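Local structure of putative nitrite reductase NADPH (Small subunit) oxidoreductase protein (Vibrio parahaemolyticus RIMD 2210633, 3C0D) at residues M67-P72 with F78-G83; A31-P36 with Y41-W46; G20-I25 with V54-I59; W96-T99 with Q104-Y107. The protein is probably the small subunit of an NAD(P)H-dependent nitrite reductase, built on a Rieske-like [2Fe-2S] domain and acting in nitrate assimilation. All blocks are in the same frame, centred on the assembly; numbering follows the deposited sequence.

Interaction 1 (M67-P72 with F78-G83)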
loop_
_atom_site.group_PDB
_atom_site.type_symbol
_atom_site.label_atom_id
_atom_site.label_comp_id
_atom_site.label_asym_id
_atom_site.label_seq_id
_atom_site.Cartn_x
_atom_site.Cartn_y
_atom_site.Cartn_z
HETATM N N MSE A 67 7.486 8.653 3.349
HETATM C CA MSE A 67 6.298 9.057 2.627
HETATM C C MSE A 67 5.015 8.298 2.827
HETATM O O MSE A 67 4.998 7.110 3.120
HETATM C CB MSE A 67 6.579 9.189 1.138
HETATM C CG MSE A 67 7.207 8.028 0.457
HETATM SE SE MSE A 67 7.794 8.786 -1.211
HETATM C CE MSE A 67 9.677 8.999 -0.791
ATOM N N CYS A 68 3.936 9.048 2.634
ATOM C CA CYS A 68 2.588 8.566 2.813
ATOM C C CYS A 68 1.706 8.859 1.602
ATOM O O CYS A 68 2.111 9.568 0.666
ATOM C CB CYS A 68 1.991 9.246 4.045
ATOM S SG CYS A 68 3.256 9.889 5.180
ATOM N N VAL A 69 0.496 8.305 1.635
ATOM C CA VAL A 69 -0.481 8.512 0.575
ATOM C C VAL A 69 -1.700 9.269 1.122
ATOM O O VAL A 69 -2.278 8.901 2.149
ATOM C CB VAL A 69 -0.937 7.171 -0.034
ATOM C CG1 VAL A 69 -1.393 6.234 1.055
ATOM C CG2 VAL A 69 -2.056 7.418 -1.022
ATOM N N ALA A 70 -2.069 10.337 0.426
ATOM C CA ALA A 70 -3.215 11.155 0.803
ATOM C C ALA A 70 -4.526 10.583 0.228
ATOM O O ALA A 70 -4.649 10.380 -0.988
ATOM C CB ALA A 70 -3.011 12.592 0.306
ATOM N N SER A 71 -5.499 10.313 1.092
ATOM C CA SER A 71 -6.759 9.792 0.591
ATOM C C SER A 71 -7.287 10.815 -0.405
ATOM O O SER A 71 -7.206 12.022 -0.164
ATOM C CB SER A 71 -7.771 9.599 1.720
ATOM O OG SER A 71 -9.033 9.249 1.176
ATOM N N PRO A 72 -7.812 10.349 -1.549
ATOM C CA PRO A 72 -8.347 11.262 -2.564
ATOM C C PRO A 72 -9.712 11.849 -2.187
ATOM O O PRO A 72 -10.302 12.598 -2.967
ATOM C CB PRO A 72 -8.407 10.391 -3.804
ATOM C CG PRO A 72 -8.688 9.051 -3.237
ATOM C CD PRO A 72 -7.788 8.965 -2.046
ATOM N N PHE A 78 -1.780 8.922 5.004
ATOM C CA PHE A 78 -1.504 7.620 5.598
ATOM C C PHE A 78 -0.108 7.113 5.254
ATOM O O PHE A 78 0.213 6.965 4.079
ATOM C CB PHE A 78 -2.516 6.603 5.093
ATOM C CG PHE A 78 -3.918 6.848 5.560
ATOM C CD1 PHE A 78 -4.369 6.300 6.756
ATOM C CD2 PHE A 78 -4.813 7.565 4.769
ATOM C CE1 PHE A 78 -5.703 6.452 7.159
ATOM C CE2 PHE A 78 -6.144 7.723 5.160
ATOM C CZ PHE A 78 -6.588 7.163 6.358
ATOM N N SER A 79 0.705 6.832 6.271
ATOM C CA SER A 79 2.059 6.308 6.070
ATOM C C SER A 79 2.102 4.969 5.333
ATOM O O SER A 79 1.524 3.995 5.810
ATOM C CB SER A 79 2.740 6.091 7.408
ATOM O OG SER A 79 3.765 5.120 7.256
ATOM N N LEU A 80 2.815 4.901 4.209
ATOM C CA LEU A 80 2.918 3.650 3.444
ATOM C C LEU A 80 3.623 2.521 4.201
ATOM O O LEU A 80 3.393 1.336 3.923
ATOM C CB LEU A 80 3.649 3.877 2.110
ATOM C CG LEU A 80 2.975 4.772 1.065
ATOM C CD1 LEU A 80 3.806 4.774 -0.204
ATOM C CD2 LEU A 80 1.563 4.277 0.772
ATOM N N LYS A 81 4.481 2.878 5.151
ATOM C CA LYS A 81 5.192 1.857 5.902
ATOM C C LYS A 81 4.376 1.250 7.037
ATOM O O LYS A 81 4.182 0.033 7.091
ATOM C CB LYS A 81 6.502 2.407 6.467
ATOM C CG LYS A 81 7.262 1.351 7.257
ATOM C CD LYS A 81 7.435 0.079 6.410
ATOM C CE LYS A 81 7.758 -1.155 7.256
ATOM N NZ LYS A 81 7.754 -2.412 6.441
ATOM N N SER A 82 3.910 2.099 7.945
ATOM C CA SER A 82 3.148 1.632 9.091
ATOM C C SER A 82 1.651 1.631 8.853
ATOM O O SER A 82 0.948 0.755 9.347
ATOM C CB SER A 82 3.483 2.475 10.325
ATOM O OG SER A 82 3.373 3.859 10.048
ATOM N N GLY A 83 1.166 2.604 8.092
ATOM C CA GLY A 83 -0.255 2.679 7.813
ATOM C C GLY A 83 -0.937 3.751 8.637
ATOM O O GLY A 83 -2.077 4.133 8.370
#
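V69 and F78 face each other as an antiparallel hydrogen-bonded pair. F78 N donates to V69 O at 2.9 Å. The return bond from V69 N to F78 O is present too, although that oxygen is less surely placed. One step on, C68 and S79 form a non-hydrogen-bonded pair with diverging side chains. Beyond it the strand of F78 turns off, yet L80 N still reaches M67 O at 3.3 Å.

The apolar contact is made by one methyl of V69. With chi1 at 52°, V69 CG1 lies between the backbone N and the carbonyl carbon. There it meets L80 CD2 at 3.6 Å, the two side chains crossing at about a right angle, and lies 4.2 Å from F78 CB. The F78 ring has V69 O at its edge, in plane, and S71 CB approaches the same rim, 4.2 Å from F78 CE2.

Further out, S79 OG and S82 OG are hydrogen-bonded at 3.1 Å, and G83 N makes a weak bond to S79 O, closing the turn after the strand. S71 OG is held by D47. F33 packs on both V69 and L80, while F78 touches M55, C85 and L93. In cluster-bearing Rieske proteins the corresponding hairpin carries one of the cluster-binding loops; no cluster is present in this structure. The chemistry is that of a buried hairpin: backbone bonds join the paired residues of the two strands, the aliphatic V69 and L80 share F33 as a partner, and the F78 ring packs on a separate set of neighbours.

Interaction 2 (A31-P36 with Y41-W46)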
loop_
_atom_site.group_PDB
_atom_site.type_symbol
_atom_site.label_atom_id
_atom_site.label_comp_id
_atom_site.label_asym_id
_atom_site.label_seq_id
_atom_site.Cartn_x
_atom_site.Cartn_y
_atom_site.Cartn_z
ATOM N N ALA A 31 -3.804 -2.077 -1.918
ATOM C CA ALA A 31 -3.256 -1.066 -2.810
ATOM C C ALA A 31 -1.738 -1.206 -2.820
ATOM O O ALA A 31 -1.111 -1.128 -1.772
ATOM C CB ALA A 31 -3.658 0.339 -2.337
ATOM N N LEU A 32 -1.153 -1.437 -3.993
ATOM C CA LEU A 32 0.291 -1.572 -4.095
ATOM C C LEU A 32 0.905 -0.253 -4.537
ATOM O O LEU A 32 0.383 0.414 -5.430
ATOM C CB LEU A 32 0.677 -2.663 -5.089
ATOM C CG LEU A 32 0.224 -4.075 -4.739
ATOM C CD1 LEU A 32 1.022 -5.065 -5.555
ATOM C CD2 LEU A 32 0.412 -4.336 -3.247
ATOM N N PHE A 33 2.016 0.118 -3.910
ATOM C CA PHE A 33 2.683 1.367 -4.235
ATOM C C PHE A 33 4.170 1.105 -4.406
ATOM O O PHE A 33 4.881 0.841 -3.432
ATOM C CB PHE A 33 2.476 2.388 -3.117
ATOM C CG PHE A 33 1.125 3.038 -3.122
ATOM C CD1 PHE A 33 0.828 4.050 -4.039
ATOM C CD2 PHE A 33 0.169 2.699 -2.157
ATOM C CE1 PHE A 33 -0.411 4.732 -3.995
ATOM C CE2 PHE A 33 -1.079 3.370 -2.096
ATOM C CZ PHE A 33 -1.359 4.387 -3.018
ATOM N N TYR A 34 4.638 1.187 -5.646
ATOM C CA TYR A 34 6.048 0.959 -5.941
ATOM C C TYR A 34 6.871 2.242 -5.795
ATOM O O TYR A 34 6.664 3.199 -6.533
ATOM C CB TYR A 34 6.186 0.395 -7.362
ATOM C CG TYR A 34 7.588 0.402 -7.916
ATOM C CD1 TYR A 34 8.662 -0.065 -7.160
ATOM C CD2 TYR A 34 7.837 0.830 -9.218
ATOM C CE1 TYR A 34 9.963 -0.111 -7.691
ATOM C CE2 TYR A 34 9.133 0.781 -9.764
ATOM C CZ TYR A 34 10.190 0.304 -8.994
ATOM O OH TYR A 34 11.455 0.192 -9.536
ATOM N N ILE A 35 7.790 2.254 -4.833
ATOM C CA ILE A 35 8.658 3.411 -4.608
ATOM C C ILE A 35 10.062 3.005 -5.044
ATOM O O ILE A 35 10.718 2.226 -4.354
ATOM C CB ILE A 35 8.735 3.805 -3.110
ATOM C CG1 ILE A 35 7.333 3.874 -2.500
ATOM C CG2 ILE A 35 9.407 5.146 -2.969
ATOM C CD1 ILE A 35 6.430 4.912 -3.161
ATOM N N PRO A 36 10.547 3.534 -6.189
ATOM C CA PRO A 36 11.885 3.210 -6.712
ATOM C C PRO A 36 12.994 3.039 -5.664
ATOM O O PRO A 36 13.644 1.989 -5.605
ATOM C CB PRO A 36 12.170 4.362 -7.665
ATOM C CG PRO A 36 10.813 4.665 -8.215
ATOM C CD PRO A 36 9.927 4.613 -6.984
ATOM N N TYR A 41 5.249 -1.124 -1.315
ATOM C CA TYR A 41 4.427 -1.106 -0.099
ATOM C C TYR A 41 2.947 -1.415 -0.391
ATOM O O TYR A 41 2.385 -0.948 -1.381
ATOM C CB TYR A 41 4.545 0.247 0.597
ATOM C CG TYR A 41 5.937 0.531 1.087
ATOM C CD1 TYR A 41 6.923 0.963 0.215
ATOM C CD2 TYR A 41 6.281 0.325 2.424
ATOM C CE1 TYR A 41 8.237 1.186 0.657
ATOM C CE2 TYR A 41 7.587 0.540 2.885
ATOM C CZ TYR A 41 8.565 0.971 1.995
ATOM O OH TYR A 41 9.872 1.170 2.439
ATOM N N ALA A 42 2.325 -2.204 0.479
ATOM C CA ALA A 42 0.930 -2.592 0.321
ATOM C C ALA A 42 0.121 -2.071 1.488
ATOM O O ALA A 42 0.554 -2.191 2.629
ATOM C CB ALA A 42 0.825 -4.097 0.276
ATOM N N VAL A 43 -1.051 -1.501 1.218
ATOM C CA VAL A 43 -1.922 -0.995 2.283
ATOM C C VAL A 43 -3.364 -1.294 1.875
ATOM O O VAL A 43 -3.629 -1.489 0.691
ATOM C CB VAL A 43 -1.777 0.530 2.472
ATOM C CG1 VAL A 43 -0.396 0.871 3.006
ATOM C CG2 VAL A 43 -2.022 1.243 1.143
ATOM N N GLN A 44 -4.295 -1.343 2.825
ATOM C CA GLN A 44 -5.687 -1.600 2.466
ATOM C C GLN A 44 -6.153 -0.491 1.536
ATOM O O GLN A 44 -5.852 0.683 1.761
ATOM C CB GLN A 44 -6.580 -1.607 3.692
ATOM C CG GLN A 44 -6.860 -0.242 4.261
ATOM C CD GLN A 44 -7.665 -0.341 5.527
ATOM O OE1 GLN A 44 -7.239 -0.984 6.491
ATOM N NE2 GLN A 44 -8.841 0.283 5.539
ATOM N N ASP A 45 -6.896 -0.870 0.501
ATOM C CA ASP A 45 -7.382 0.080 -0.475
ATOM C C ASP A 45 -8.576 0.818 0.042
ATOM O O ASP A 45 -8.821 1.945 -0.367
ATOM C CB ASP A 45 -7.737 -0.613 -1.784
ATOM C CG ASP A 45 -8.019 0.377 -2.904
ATOM O OD1 ASP A 45 -7.215 1.319 -3.087
ATOM O OD2 ASP A 45 -9.033 0.214 -3.610
ATOM N N TRP A 46 -9.319 0.195 0.944
ATOM C CA TRP A 46 -10.489 0.848 1.524
ATOM C C TRP A 46 -10.072 1.976 2.495
ATOM O O TRP A 46 -9.282 1.757 3.412
ATOM C CB TRP A 46 -11.348 -0.211 2.229
ATOM C CG TRP A 46 -12.555 0.296 2.975
ATOM C CD1 TRP A 46 -12.622 0.616 4.294
ATOM C CD2 TRP A 46 -13.872 0.495 2.446
ATOM N NE1 TRP A 46 -13.896 0.996 4.629
ATOM C CE2 TRP A 46 -14.687 0.930 3.515
ATOM C CE3 TRP A 46 -14.447 0.342 1.173
ATOM C CZ2 TRP A 46 -16.050 1.220 3.352
ATOM C CZ3 TRP A 46 -15.802 0.627 1.009
ATOM C CH2 TRP A 46 -16.589 1.058 2.096
#
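In the long beta hairpin of strands 28-35 and 39-47, at the heart of the Rieske-like fold, A31, L32 and F33 pair antiparallel with V43, A42 and Y41. Two hydrogen-bonded pairs flank a non-hydrogen-bonded one. A31 N gives a bond of 2.7 Å to V43 O and A31 O accepts V43 N; F33 N binds Y41 O at 2.8 Å and Y41 N returns to F33 O. At the central pair, A42 CA sends a CA-H...O contact to A31 O.

Side chains divide by face. L32 CD2 lies 3.6 Å from A42 CB on one face, where A42 also touches V98 and W96 of the neighbouring strand. On the other, V43 CG2 meets the F33 ring at its edge, in the ring plane, 4.0 Å from F33 CE2. With CG anti to the carbonyl carbon (chi1 -78°), the ring of F33 leans back along the hairpin toward V43. Farther along, the I35 and Y41 side chains cross at about a right angle, with I35 CG1 4.0 Å from Y41 CD1. Past the paired residues, D45 OD1 accepts a hydrogen bond from S56 N and lies 3.8 Å from A31 CB.

Interaction 3 (G20-I25 with V54-I59)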
loop_
_atom_site.group_PDB
_atom_site.type_symbol
_atom_site.label_atom_id
_atom_site.label_comp_id
_atom_site.label_asym_id
_atom_site.label_seq_id
_atom_site.Cartn_x
_atom_site.Cartn_y
_atom_site.Cartn_z
ATOM N N GLY A 20 -0.632 3.970 -7.205
ATOM C CA GLY A 20 -1.330 2.813 -6.675
ATOM C C GLY A 20 -2.013 1.877 -7.654
ATOM O O GLY A 20 -2.727 2.324 -8.546
ATOM N N ALA A 21 -1.770 0.578 -7.483
ATOM C CA ALA A 21 -2.371 -0.476 -8.296
ATOM C C ALA A 21 -3.135 -1.370 -7.330
ATOM O O ALA A 21 -2.574 -1.850 -6.355
ATOM C CB ALA A 21 -1.298 -1.290 -8.990
ATOM N N THR A 22 -4.406 -1.601 -7.579
ATOM C CA THR A 22 -5.148 -2.436 -6.662
ATOM C C THR A 22 -4.901 -3.867 -7.027
ATOM O O THR A 22 -4.614 -4.174 -8.181
ATOM C CB THR A 22 -6.655 -2.190 -6.763
ATOM O OG1 THR A 22 -7.103 -2.571 -8.070
ATOM C CG2 THR A 22 -6.981 -0.718 -6.512
ATOM N N VAL A 23 -4.996 -4.735 -6.027
ATOM C CA VAL A 23 -4.828 -6.174 -6.180
ATOM C C VAL A 23 -5.605 -6.781 -5.040
ATOM O O VAL A 23 -6.055 -6.081 -4.133
ATOM C CB VAL A 23 -3.366 -6.644 -6.028
ATOM C CG1 VAL A 23 -2.538 -6.199 -7.235
ATOM C CG2 VAL A 23 -2.790 -6.113 -4.714
ATOM N N LEU A 24 -5.750 -8.091 -5.080
ATOM C CA LEU A 24 -6.481 -8.799 -4.049
ATOM C C LEU A 24 -5.536 -9.772 -3.362
ATOM O O LEU A 24 -4.775 -10.500 -4.021
ATOM C CB LEU A 24 -7.637 -9.584 -4.677
ATOM C CG LEU A 24 -9.081 -9.096 -4.581
ATOM C CD1 LEU A 24 -9.179 -7.576 -4.705
ATOM C CD2 LEU A 24 -9.873 -9.799 -5.679
ATOM N N ILE A 25 -5.564 -9.768 -2.038
ATOM C CA ILE A 25 -4.753 -10.700 -1.287
ATOM C C ILE A 25 -5.720 -11.467 -0.416
ATOM O O ILE A 25 -6.307 -10.925 0.513
ATOM C CB ILE A 25 -3.692 -9.997 -0.438
ATOM C CG1 ILE A 25 -2.740 -9.225 -1.352
ATOM C CG2 ILE A 25 -2.914 -11.030 0.384
ATOM C CD1 ILE A 25 -1.534 -8.685 -0.635
ATOM N N VAL A 54 -10.538 3.420 -2.459
ATOM C CA VAL A 54 -10.007 4.528 -3.227
ATOM C C VAL A 54 -8.546 4.876 -2.939
ATOM O O VAL A 54 -7.995 5.791 -3.567
ATOM C CB VAL A 54 -10.894 5.777 -3.006
ATOM C CG1 VAL A 54 -10.655 6.372 -1.634
ATOM C CG2 VAL A 54 -10.634 6.789 -4.098
HETATM N N MSE A 55 -7.908 4.150 -2.024
HETATM C CA MSE A 55 -6.529 4.457 -1.686
HETATM C C MSE A 55 -5.564 4.321 -2.843
HETATM O O MSE A 55 -4.514 4.967 -2.865
HETATM C CB MSE A 55 -6.049 3.605 -0.512
HETATM C CG MSE A 55 -6.774 3.893 0.813
HETATM SE SE MSE A 55 -6.916 5.793 1.372
HETATM C CE MSE A 55 -5.023 6.187 1.633
ATOM N N SER A 56 -5.902 3.502 -3.825
ATOM C CA SER A 56 -4.989 3.351 -4.944
ATOM C C SER A 56 -4.925 4.655 -5.731
ATOM O O SER A 56 -3.973 4.917 -6.448
ATOM C CB SER A 56 -5.448 2.215 -5.852
ATOM O OG SER A 56 -6.191 2.698 -6.948
ATOM N N ARG A 57 -5.932 5.494 -5.562
ATOM C CA ARG A 57 -5.996 6.745 -6.293
ATOM C C ARG A 57 -5.414 7.937 -5.540
ATOM O O ARG A 57 -5.447 9.056 -6.035
ATOM C CB ARG A 57 -7.457 7.035 -6.675
ATOM C CG ARG A 57 -8.140 5.979 -7.570
ATOM C CD ARG A 57 -7.435 5.848 -8.909
ATOM N NE ARG A 57 -7.154 7.161 -9.478
ATOM C CZ ARG A 57 -6.147 7.415 -10.309
ATOM N NH1 ARG A 57 -5.323 6.436 -10.667
ATOM N NH2 ARG A 57 -5.953 8.652 -10.763
ATOM N N GLY A 58 -4.872 7.712 -4.352
ATOM C CA GLY A 58 -4.320 8.825 -3.586
ATOM C C GLY A 58 -2.927 9.282 -4.000
ATOM O O GLY A 58 -2.083 8.471 -4.392
ATOM N N ILE A 59 -2.677 10.584 -3.901
ATOM C CA ILE A 59 -1.386 11.152 -4.265
ATOM C C ILE A 59 -0.299 10.816 -3.247
ATOM O O ILE A 59 -0.467 11.054 -2.046
ATOM C CB ILE A 59 -1.484 12.687 -4.408
ATOM C CG1 ILE A 59 -2.320 13.029 -5.641
ATOM C CG2 ILE A 59 -0.086 13.310 -4.495
ATOM C CD1 ILE A 59 -2.498 14.510 -5.862
HETATM O O HOH W 1 -4.337 4.017 -9.500
HETATM O O HOH W 2 -2.053 6.558 -6.560
#
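G20, just ahead of strand 21-25, and S56, in the short 3-10 segment 55-57, bring their backbones together with a CA-CA distance of 4.1 Å and no direct hydrogen bond. Lacking a side chain, G20 lets the S56 carbonyl come right up to it, with G20 CA 3.4 Å from S56 O in a CA-H...O contact. The 3-10 turn is closed by R57 N, which donates to V54 O at 2.9 Å, and by G58 N, which donates to M55 O.

Two waters make the polar link. Both donate to S56 O. One also donates to G20 O and accepts from R57 NH1 at 2.9 Å; the other accepts from G20 N at 3.0 Å and donates to G58 O. The first water's link to G20 O and the second's to S56 O are short in the model. Both backbone polar atoms of G20 thus appear to be linked to the turn through solvent.

The direct side-chain contact belongs to T22 and S56. With chi1 at 64°, T22 puts OG1 between the backbone N and the carbonyl carbon and CG2 anti to that carbon. This methyl rests 3.4 Å from S56 CB and 3.5 Å from S56 OG, so the threonine meets the serine with its apolar branch.

Strand 21-25 continues away along strand 28-35, bonded through A21 to L32 and V23 to V30. The 54-59 loop lies beside the end of strand 39-47, V54 touching D47 and M55 both D45 and D47. Loop residues P72, S71 and L93 also pack on it, before I59 pairs with A70 in the three-stranded sheet.

Interaction 4 (W96-T99 with Q104-Y107)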
loop_
_atom_site.group_PDB
_atom_site.type_symbol
_atom_site.label_atom_id
_atom_site.label_comp_id
_atom_site.label_asym_id
_atom_site.label_seq_id
_atom_site.Cartn_x
_atom_site.Cartn_y
_atom_site.Cartn_z
ATOM N N TRP A 96 0.575 -5.242 4.435
ATOM C CA TRP A 96 0.978 -6.585 4.032
ATOM C C TRP A 96 2.466 -6.575 3.690
ATOM O O TRP A 96 2.926 -5.709 2.950
ATOM C CB TRP A 96 0.182 -7.039 2.808
ATOM C CG TRP A 96 -1.210 -7.510 3.113
ATOM C CD1 TRP A 96 -1.624 -8.804 3.267
ATOM C CD2 TRP A 96 -2.375 -6.695 3.268
ATOM N NE1 TRP A 96 -2.975 -8.843 3.503
ATOM C CE2 TRP A 96 -3.462 -7.562 3.510
ATOM C CE3 TRP A 96 -2.606 -5.315 3.224
ATOM C CZ2 TRP A 96 -4.766 -7.094 3.708
ATOM C CZ3 TRP A 96 -3.909 -4.845 3.421
ATOM C CH2 TRP A 96 -4.971 -5.738 3.661
ATOM N N ARG A 97 3.207 -7.538 4.232
ATOM C CA ARG A 97 4.635 -7.626 3.979
ATOM C C ARG A 97 4.858 -7.984 2.506
ATOM O O ARG A 97 4.314 -8.972 2.018
ATOM C CB ARG A 97 5.265 -8.694 4.881
ATOM C CG ARG A 97 5.011 -8.525 6.387
ATOM C CD ARG A 97 6.125 -9.200 7.179
ATOM N NE ARG A 97 7.415 -8.625 6.798
ATOM C CZ ARG A 97 8.597 -9.209 6.979
ATOM N NH1 ARG A 97 8.672 -10.406 7.552
ATOM N NH2 ARG A 97 9.706 -8.602 6.565
ATOM N N VAL A 98 5.662 -7.199 1.797
ATOM C CA VAL A 98 5.893 -7.467 0.379
ATOM C C VAL A 98 7.365 -7.429 -0.050
ATOM O O VAL A 98 8.147 -6.609 0.432
ATOM C CB VAL A 98 5.096 -6.459 -0.482
ATOM C CG1 VAL A 98 5.298 -6.742 -1.957
ATOM C CG2 VAL A 98 3.631 -6.541 -0.144
ATOM N N THR A 99 7.731 -8.321 -0.968
ATOM C CA THR A 99 9.098 -8.381 -1.483
ATOM C C THR A 99 9.104 -8.518 -3.001
ATOM O O THR A 99 8.117 -8.952 -3.603
ATOM C CB THR A 99 9.887 -9.564 -0.894
ATOM O OG1 THR A 99 9.181 -10.790 -1.142
ATOM C CG2 THR A 99 10.085 -9.369 0.594
ATOM N N GLN A 104 9.514 -10.072 -9.758
ATOM C CA GLN A 104 8.374 -10.755 -9.189
ATOM C C GLN A 104 8.019 -10.122 -7.862
ATOM O O GLN A 104 8.837 -10.078 -6.936
ATOM C CB GLN A 104 8.703 -12.235 -8.979
ATOM C CG GLN A 104 7.559 -13.058 -8.450
ATOM C CD GLN A 104 6.347 -12.960 -9.340
ATOM O OE1 GLN A 104 6.420 -13.230 -10.539
ATOM N NE2 GLN A 104 5.218 -12.564 -8.762
ATOM N N VAL A 105 6.802 -9.613 -7.771
ATOM C CA VAL A 105 6.357 -9.016 -6.531
ATOM C C VAL A 105 5.540 -10.077 -5.810
ATOM O O VAL A 105 4.631 -10.668 -6.385
ATOM C CB VAL A 105 5.500 -7.779 -6.787
ATOM C CG1 VAL A 105 5.029 -7.206 -5.480
ATOM C CG2 VAL A 105 6.311 -6.764 -7.559
ATOM N N CYS A 106 5.890 -10.341 -4.561
ATOM C CA CYS A 106 5.184 -11.341 -3.783
ATOM C C CYS A 106 4.727 -10.764 -2.457
ATOM O O CYS A 106 5.184 -9.701 -2.034
ATOM C CB CYS A 106 6.104 -12.535 -3.488
ATOM S SG CYS A 106 6.635 -13.519 -4.893
ATOM N N TYR A 107 3.819 -11.466 -1.799
ATOM C CA TYR A 107 3.383 -11.046 -0.484
ATOM C C TYR A 107 3.771 -12.212 0.421
ATOM O O TYR A 107 3.768 -13.364 -0.007
ATOM C CB TYR A 107 1.882 -10.764 -0.472
ATOM C CG TYR A 107 0.967 -11.949 -0.579
ATOM C CD1 TYR A 107 0.599 -12.677 0.552
ATOM C CD2 TYR A 107 0.387 -12.289 -1.793
ATOM C CE1 TYR A 107 -0.349 -13.716 0.473
ATOM C CE2 TYR A 107 -0.560 -13.326 -1.887
ATOM C CZ TYR A 107 -0.927 -14.031 -0.751
ATOM O OH TYR A 107 -1.892 -15.014 -0.849
#
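V98 and V105 meet methyl to methyl, V98 CG1 lying 3.6 Å from V105 CG1 where the two side chains cross obliquely. In both valines CG1 is anti to the backbone N (chi1 -179° in V98), which carries it beside the carbonyl carbon and, in V98, over the opposing backbone, 3.0 Å from C106 O, a tight approach that may reflect the model. C106 O also accepts T99 N at 3.1 Å.

T99 and C106 form the hydrogen-bonded pair. C106 N returns a bond of 2.8 Å to T99 O. On the face these two residues share, T99 OG1 lies 4.2 Å from C106 CB.

V98 and Y107 make up the adjacent non-hydrogen-bonded pair. Y107 has its CG between the backbone N and the carbonyl carbon (chi1 71°). While Y107 CB stays 3.9 Å from R97 O, the ring is led away from segment 96-99 and lies against V7 and L9. The Q104 side chain leans forward along its own strand, NE2 donating to V105 O at 3.1 Å from above the carbonyl plane.

Within the larger antiparallel sheet, strand 104-108 lies between strands 6-11 and 95-100, with V105 and Y107 bonded to the former. Strand 95-100 has strand 39-47 as its other neighbour, and W96 reaches further, to E28 and V30 of strand 28-35.

In the fold
Interaction 2 lies at the centre of the chain and touches the other three. One of its faces meets interaction 1, a buried contact in the separate three-stranded sheet, whereas the other meets interaction 4, the partly buried hairpin farther from the centre. Interactions 1, 2 and 4 are all hairpins, held by cross-strand backbone bonds and apolar side chains. Interaction 3 differs: it joins residues distant in sequence, mostly through two waters and a methyl, at a partly exposed seam. It spans both sheets, strand 21-25 belonging to the larger one and segment 54-59 leading into the smaller. I25, at the far end of strand 21-25, touches W96 and Y107 of interaction 4.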